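Local coordinates for dTDP-4-amino-4,6-dideoxyglucose formyltransferase (Shewanella sp. FDAARGOS_354, PDB 6V2T), which probably transfers a formyl group to the sugar amino group of dTDP-4-amino-4,6-dideoxyglucose, a modification linked to the O-antigen of lipopolysaccharide, at residues B[57-61]-B[74-78]; B[155-159]-B[197-202]. All coordinates share one frame; numbering follows the deposited sequence. Where two conformers were deposited one is given.

Contact 1 of 2, residues B[57-61]-B[74-78]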
loop_
_atom_site.group_PDB
_atom_site.type_symbol
_atom_site.label_atom_id
_atom_site.label_comp_id
_atom_site.label_asym_id
_atom_site.label_seq_id
_atom_site.Cartn_x
_atom_site.Cartn_y
_atom_site.Cartn_z
ATOM N N TYR B 57 -25.681 -14.002 -22.994
ATOM C CA TYR B 57 -24.483 -13.329 -22.438
ATOM C C TYR B 57 -23.284 -13.678 -23.312
ATOM O O TYR B 57 -23.123 -14.851 -23.666
ATOM C CB TYR B 57 -24.281 -13.724 -20.976
ATOM C CG TYR B 57 -25.444 -13.407 -20.079
ATOM C CD1 TYR B 57 -26.571 -14.214 -20.053
ATOM C CD2 TYR B 57 -25.442 -12.269 -19.287
ATOM C CE1 TYR B 57 -27.649 -13.922 -19.231
ATOM C CE2 TYR B 57 -26.504 -11.976 -18.446
ATOM C CZ TYR B 57 -27.614 -12.802 -18.423
ATOM O OH TYR B 57 -28.657 -12.489 -17.594
ATOM N N ARG B 58 -22.459 -12.680 -23.642
ATOM C CA ARG B 58 -21.222 -12.872 -24.436
ATOM C C ARG B 58 -20.139 -11.932 -23.889
ATOM O O ARG B 58 -20.494 -10.857 -23.309
ATOM C CB ARG B 58 -21.502 -12.620 -25.921
ATOM C CG ARG B 58 -22.629 -13.460 -26.511
ATOM C CD ARG B 58 -22.256 -14.916 -26.736
ATOM N NE ARG B 58 -23.286 -15.635 -27.469
ATOM C CZ ARG B 58 -24.293 -16.280 -26.905
ATOM N NH1 ARG B 58 -25.189 -16.899 -27.653
ATOM N NH2 ARG B 58 -24.395 -16.313 -25.593
ATOM N N TYR B 59 -18.872 -12.315 -24.036
ATOM C CA TYR B 59 -17.723 -11.448 -23.668
ATOM C C TYR B 59 -17.045 -11.032 -24.968
ATOM O O TYR B 59 -17.403 -11.568 -26.031
ATOM C CB TYR B 59 -16.795 -12.141 -22.671
ATOM C CG TYR B 59 -16.083 -13.333 -23.249
ATOM C CD1 TYR B 59 -14.992 -13.165 -24.079
ATOM C CD2 TYR B 59 -16.506 -14.625 -22.981
ATOM C CE1 TYR B 59 -14.328 -14.245 -24.633
ATOM C CE2 TYR B 59 -15.840 -15.720 -23.510
ATOM C CZ TYR B 59 -14.752 -15.528 -24.347
ATOM O OH TYR B 59 -14.090 -16.587 -24.899
ATOM N N SER B 60 -16.144 -10.047 -24.885
ATOM C CA SER B 60 -15.514 -9.407 -26.064
ATOM C C SER B 60 -14.394 -10.321 -26.564
ATOM O O SER B 60 -13.697 -10.911 -25.726
ATOM C CB SER B 60 -14.967 -8.027 -25.764
ATOM O OG SER B 60 -15.999 -7.082 -25.535
ATOM N N ALA B 61 -14.219 -10.385 -27.882
ATOM C CA ALA B 61 -13.160 -11.165 -28.565
ATOM C C ALA B 61 -11.784 -10.704 -28.058
ATOM O O ALA B 61 -10.943 -11.563 -27.741
ATOM C CB ALA B 61 -13.308 -10.979 -30.062
ATOM N N LEU B 74 -20.157 -18.162 -20.669
ATOM C CA LEU B 74 -20.171 -17.120 -21.725
ATOM C C LEU B 74 -19.262 -17.595 -22.849
ATOM O O LEU B 74 -18.321 -18.371 -22.589
ATOM C CB LEU B 74 -19.740 -15.754 -21.178
ATOM C CG LEU B 74 -20.872 -14.898 -20.612
ATOM C CD1 LEU B 74 -21.522 -15.560 -19.410
ATOM C CD2 LEU B 74 -20.388 -13.505 -20.250
ATOM N N THR B 75 -19.591 -17.189 -24.062
ATOM C CA THR B 75 -18.762 -17.385 -25.267
ATOM C C THR B 75 -18.401 -16.006 -25.809
ATOM O O THR B 75 -18.974 -15.005 -25.351
ATOM C CB THR B 75 -19.486 -18.267 -26.286
ATOM O OG1 THR B 75 -20.773 -17.679 -26.477
ATOM C CG2 THR B 75 -19.618 -19.701 -25.817
ATOM N N SER B 76 -17.455 -15.968 -26.728
ATOM C CA SER B 76 -16.926 -14.723 -27.327
ATOM C C SER B 76 -17.941 -14.185 -28.339
ATOM O O SER B 76 -18.688 -14.998 -28.930
ATOM C CB SER B 76 -15.595 -14.963 -27.972
ATOM O OG SER B 76 -15.022 -13.722 -28.338
ATOM N N ILE B 77 -17.951 -12.864 -28.532
ATOM C CA ILE B 77 -18.565 -12.220 -29.730
ATOM C C ILE B 77 -17.630 -11.097 -30.168
ATOM O O ILE B 77 -16.944 -10.545 -29.284
ATOM C CB ILE B 77 -19.998 -11.722 -29.457
ATOM C CG1 ILE B 77 -20.813 -11.621 -30.749
ATOM C CG2 ILE B 77 -19.994 -10.415 -28.674
ATOM C CD1 ILE B 77 -22.315 -11.649 -30.532
ATOM N N ASN B 78 -17.607 -10.814 -31.470
ATOM C CA ASN B 78 -16.740 -9.796 -32.110
ATOM C C ASN B 78 -17.593 -8.739 -32.810
ATOM O O ASN B 78 -17.934 -8.887 -33.988
ATOM C CB ASN B 78 -15.770 -10.430 -33.104
ATOM C CG ASN B 78 -14.780 -9.423 -33.643
ATOM O OD1 ASN B 78 -14.837 -8.236 -33.322
ATOM N ND2 ASN B 78 -13.853 -9.900 -34.450
#

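Contact 2 of 2, residues B[155-159]-B[197-202]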
loop_
_atom_site.group_PDB
_atom_site.type_symbol
_atom_site.label_atom_id
_atom_site.label_comp_id
_atom_site.label_asym_id
_atom_site.label_seq_id
_atom_site.Cartn_x
_atom_site.Cartn_y
_atom_site.Cartn_z
ATOM N N GLY B 155 -23.913 9.001 -25.734
ATOM C CA GLY B 155 -25.356 8.973 -26.039
ATOM C C GLY B 155 -26.240 9.412 -24.871
ATOM O O GLY B 155 -25.706 9.613 -23.767
ATOM N N ALA B 156 -27.553 9.533 -25.097
ATOM C CA ALA B 156 -28.526 10.140 -24.154
ATOM C C ALA B 156 -28.500 9.363 -22.831
ATOM O O ALA B 156 -28.545 8.130 -22.861
ATOM C CB ALA B 156 -29.912 10.170 -24.728
ATOM N N ILE B 157 -28.390 10.089 -21.729
ATOM C CA ILE B 157 -28.430 9.544 -20.346
ATOM C C ILE B 157 -29.854 9.069 -20.075
ATOM O O ILE B 157 -30.806 9.859 -20.288
ATOM C CB ILE B 157 -27.943 10.598 -19.337
ATOM C CG1 ILE B 157 -26.509 11.021 -19.670
ATOM C CG2 ILE B 157 -28.059 10.069 -17.921
ATOM C CD1 ILE B 157 -26.023 12.154 -18.848
ATOM N N LEU B 158 -29.982 7.805 -19.658
ATOM C CA LEU B 158 -31.261 7.205 -19.201
ATOM C C LEU B 158 -31.374 7.311 -17.671
ATOM O O LEU B 158 -32.421 7.803 -17.150
ATOM C CB LEU B 158 -31.286 5.755 -19.706
ATOM C CG LEU B 158 -31.107 5.596 -21.212
ATOM C CD1 LEU B 158 -31.388 4.179 -21.681
ATOM C CD2 LEU B 158 -32.027 6.564 -21.958
ATOM N N PHE B 159 -30.365 6.834 -16.953
ATOM C CA PHE B 159 -30.294 6.893 -15.476
ATOM C C PHE B 159 -28.857 7.185 -15.100
ATOM O O PHE B 159 -27.973 6.666 -15.808
ATOM C CB PHE B 159 -30.706 5.556 -14.861
ATOM C CG PHE B 159 -32.094 5.141 -15.249
ATOM C CD1 PHE B 159 -33.207 5.664 -14.603
ATOM C CD2 PHE B 159 -32.287 4.252 -16.280
ATOM C CE1 PHE B 159 -34.487 5.278 -14.980
ATOM C CE2 PHE B 159 -33.569 3.885 -16.668
ATOM C CZ PHE B 159 -34.664 4.382 -16.000
ATOM N N ASN B 197 -38.914 2.012 -20.283
ATOM C CA ASN B 197 -39.579 2.867 -19.285
ATOM C C ASN B 197 -38.547 3.877 -18.789
ATOM O O ASN B 197 -38.037 3.708 -17.665
ATOM C CB ASN B 197 -40.184 2.024 -18.170
ATOM C CG ASN B 197 -41.005 2.868 -17.237
ATOM O OD1 ASN B 197 -41.410 3.970 -17.599
ATOM N ND2 ASN B 197 -41.186 2.374 -16.020
ATOM N N TYR B 198 -38.226 4.875 -19.619
ATOM C CA TYR B 198 -37.184 5.886 -19.335
ATOM C C TYR B 198 -37.391 7.101 -20.235
ATOM O O TYR B 198 -38.186 7.020 -21.191
ATOM C CB TYR B 198 -35.781 5.282 -19.487
ATOM C CG TYR B 198 -35.449 4.634 -20.807
ATOM C CD1 TYR B 198 -35.374 5.378 -21.981
ATOM C CD2 TYR B 198 -35.111 3.288 -20.883
ATOM C CE1 TYR B 198 -35.046 4.783 -23.186
ATOM C CE2 TYR B 198 -34.775 2.685 -22.085
ATOM C CZ TYR B 198 -34.747 3.435 -23.248
ATOM O OH TYR B 198 -34.395 2.838 -24.432
ATOM N N GLN B 199 -36.723 8.194 -19.870
ATOM C CA GLN B 199 -36.637 9.440 -20.652
ATOM C C GLN B 199 -35.171 9.625 -21.065
ATOM O O GLN B 199 -34.283 9.164 -20.326
ATOM C CB GLN B 199 -37.225 10.609 -19.866
ATOM C CG GLN B 199 -38.734 10.536 -19.689
ATOM C CD GLN B 199 -39.226 11.645 -18.798
ATOM O OE1 GLN B 199 -38.643 11.899 -17.756
ATOM N NE2 GLN B 199 -40.290 12.327 -19.204
ATOM N N GLN B 200 -34.976 10.187 -22.253
ATOM C CA GLN B 200 -33.735 10.129 -23.065
ATOM C C GLN B 200 -33.486 11.471 -23.734
ATOM O O GLN B 200 -33.045 11.445 -24.922
ATOM C CB GLN B 200 -33.804 9.031 -24.141
ATOM C CG GLN B 200 -34.598 9.370 -25.404
ATOM C CD GLN B 200 -34.808 8.195 -26.330
ATOM O OE1 GLN B 200 -35.387 7.161 -25.968
ATOM N NE2 GLN B 200 -34.365 8.367 -27.569
ATOM N N LYS B 201 -33.720 12.583 -23.015
ATOM C CA LYS B 201 -33.380 13.952 -23.511
ATOM C C LYS B 201 -31.855 14.089 -23.657
ATOM O O LYS B 201 -31.119 13.802 -22.669
ATOM C CB LYS B 201 -33.885 15.086 -22.609
ATOM C CG LYS B 201 -33.492 16.490 -23.094
ATOM C CD LYS B 201 -34.047 17.677 -22.306
ATOM C CE LYS B 201 -33.795 17.594 -20.817
ATOM N NZ LYS B 201 -34.927 16.934 -20.122
ATOM N N LEU B 202 -31.423 14.567 -24.834
ATOM C CA LEU B 202 -30.010 14.909 -25.185
ATOM C C LEU B 202 -29.465 16.031 -24.277
ATOM O O LEU B 202 -30.238 16.935 -23.927
ATOM C CB LEU B 202 -29.951 15.373 -26.649
ATOM C CG LEU B 202 -30.573 14.463 -27.710
ATOM C CD1 LEU B 202 -30.466 15.115 -29.084
ATOM C CD2 LEU B 202 -29.925 13.085 -27.717
HETATM O O HOH W 1 -28.365 13.107 -22.148
HETATM O O HOH W 2 -31.747 12.519 -20.630
HETATM O O HOH W 3 -35.125 8.088 -17.356
#

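Contact 1 of 2, residues B[57-61]-B[74-78]
Tyr59 uses both of its backbone polar atoms to hold the edge strand. Its N donates to Thr75 O at 3.0 Å. Its O accepts from Ile77 N at 2.9 Å. One residue thus straddles Ser76, as parallel strands require. Beyond it, Ala61 N reaches Ile77 O at 3.1 Å in a weak, bent bond. At the other end the pairing opens: Thr75 N lies 4.3 Å from Tyr57 O and, though buried, has no partner.

The Tyr59 ring turns back along the neighbouring strand because its CG sits between backbone N and carbonyl carbon (chi1 67°). This puts one ring face over Ser76, whose CA lies 3.9 Å from the ring centroid, 15° off its normal, in a CH-pi contact, while Leu74 CB meets the ring edge. Tyr57 CB packs on Leu74 CG at 3.6 Å. Arg58 and Thr75 run alongside each other and point the same way; the arginine is modelled in two conformers, so the bond from its NH2 to Tyr57 O is provisional.

Two polar side chains, those of Ser60 and Asn78, find partners outside the pair: Asp31 bonds Ser60 OG, and Gln102 NE2 and Lys80 N both bond Asn78 OD1. The strands are the first and last elements of a beta-alpha-beta unit, and the side chain of Ser60 lies about 8 Å from the bound folic acid and from the bound nucleotide sugar. The chemistry implies a strand secured mainly at Tyr59, with hydrogen bonding that weakens or fails toward both ends.

Contact 2 of 2, residues B[155-159]-B[197-202]
Tyr198 lays its ring against Leu158, and its atoms can be followed outward in order. CB abuts the Phe159 ring, 3.8 Å from CZ, and the two side chains run at about a right angle to each other. CG lies between the backbone N and the carbonyl carbon (chi1 56°), which brings the ring over the leucine branches; CG itself is more distant, 4.1 Å from Leu158 CD2. CD1 and CE1 then meet Leu158 CD2, the former at 3.6 Å. CD2, CE2 and CZ meet the other methyl, Leu158 CD1, which stands over the middle of the face, 3.7 Å from the centroid and 11° off the normal, a CH-pi contact. At the tip, OH is hydrogen-bonded to Arg113 of strand 113-118, two strands in from 157-163, so the polar end of the ring is satisfied there.

Leu158 CD2 also touches Gln200 CB at 3.7 Å. Further along, Ala156 CB rests 3.4 Å from Gln200 O, while at the opposite end Asn197 O lies in the plane of the Phe159 ring, at its edge.

The two backbones are joined through water. One molecule accepts from Ile157 N and donates to Lys201 O at 2.9 Å; another donates to Leu158 O at 2.7 Å and accepts from Gln199 N. These bridges suit a surface contact in which the loop after helix 171-194 runs along the sheet margin without becoming a strand. Phe159 also stacks on His189 of that helix. Leu158 and Phe159 both face Ile145 on strand 141-147, the signature of a classic beta bulge, here in the outermost strand of the formyltransferase sheet.

Contacts 1 and 2 lie at the two margins of the same seven-stranded mixed sheet: strand 75-77 is outermost at one side and strand 157-163 at the other. Their centres are 26 Å apart, and they share no touching atoms. Contact 1 is partly buried and joins strand to strand by direct backbone hydrogen bonds, on the parallel side of the sheet. Contact 2 is a surface contact, in which a loop covers the bulged edge strand by apolar packing and water bridges. Direct pairing thus completes one margin, whereas an irregular segment lines the other, where strands 141-147 and 157-163 run antiparallel.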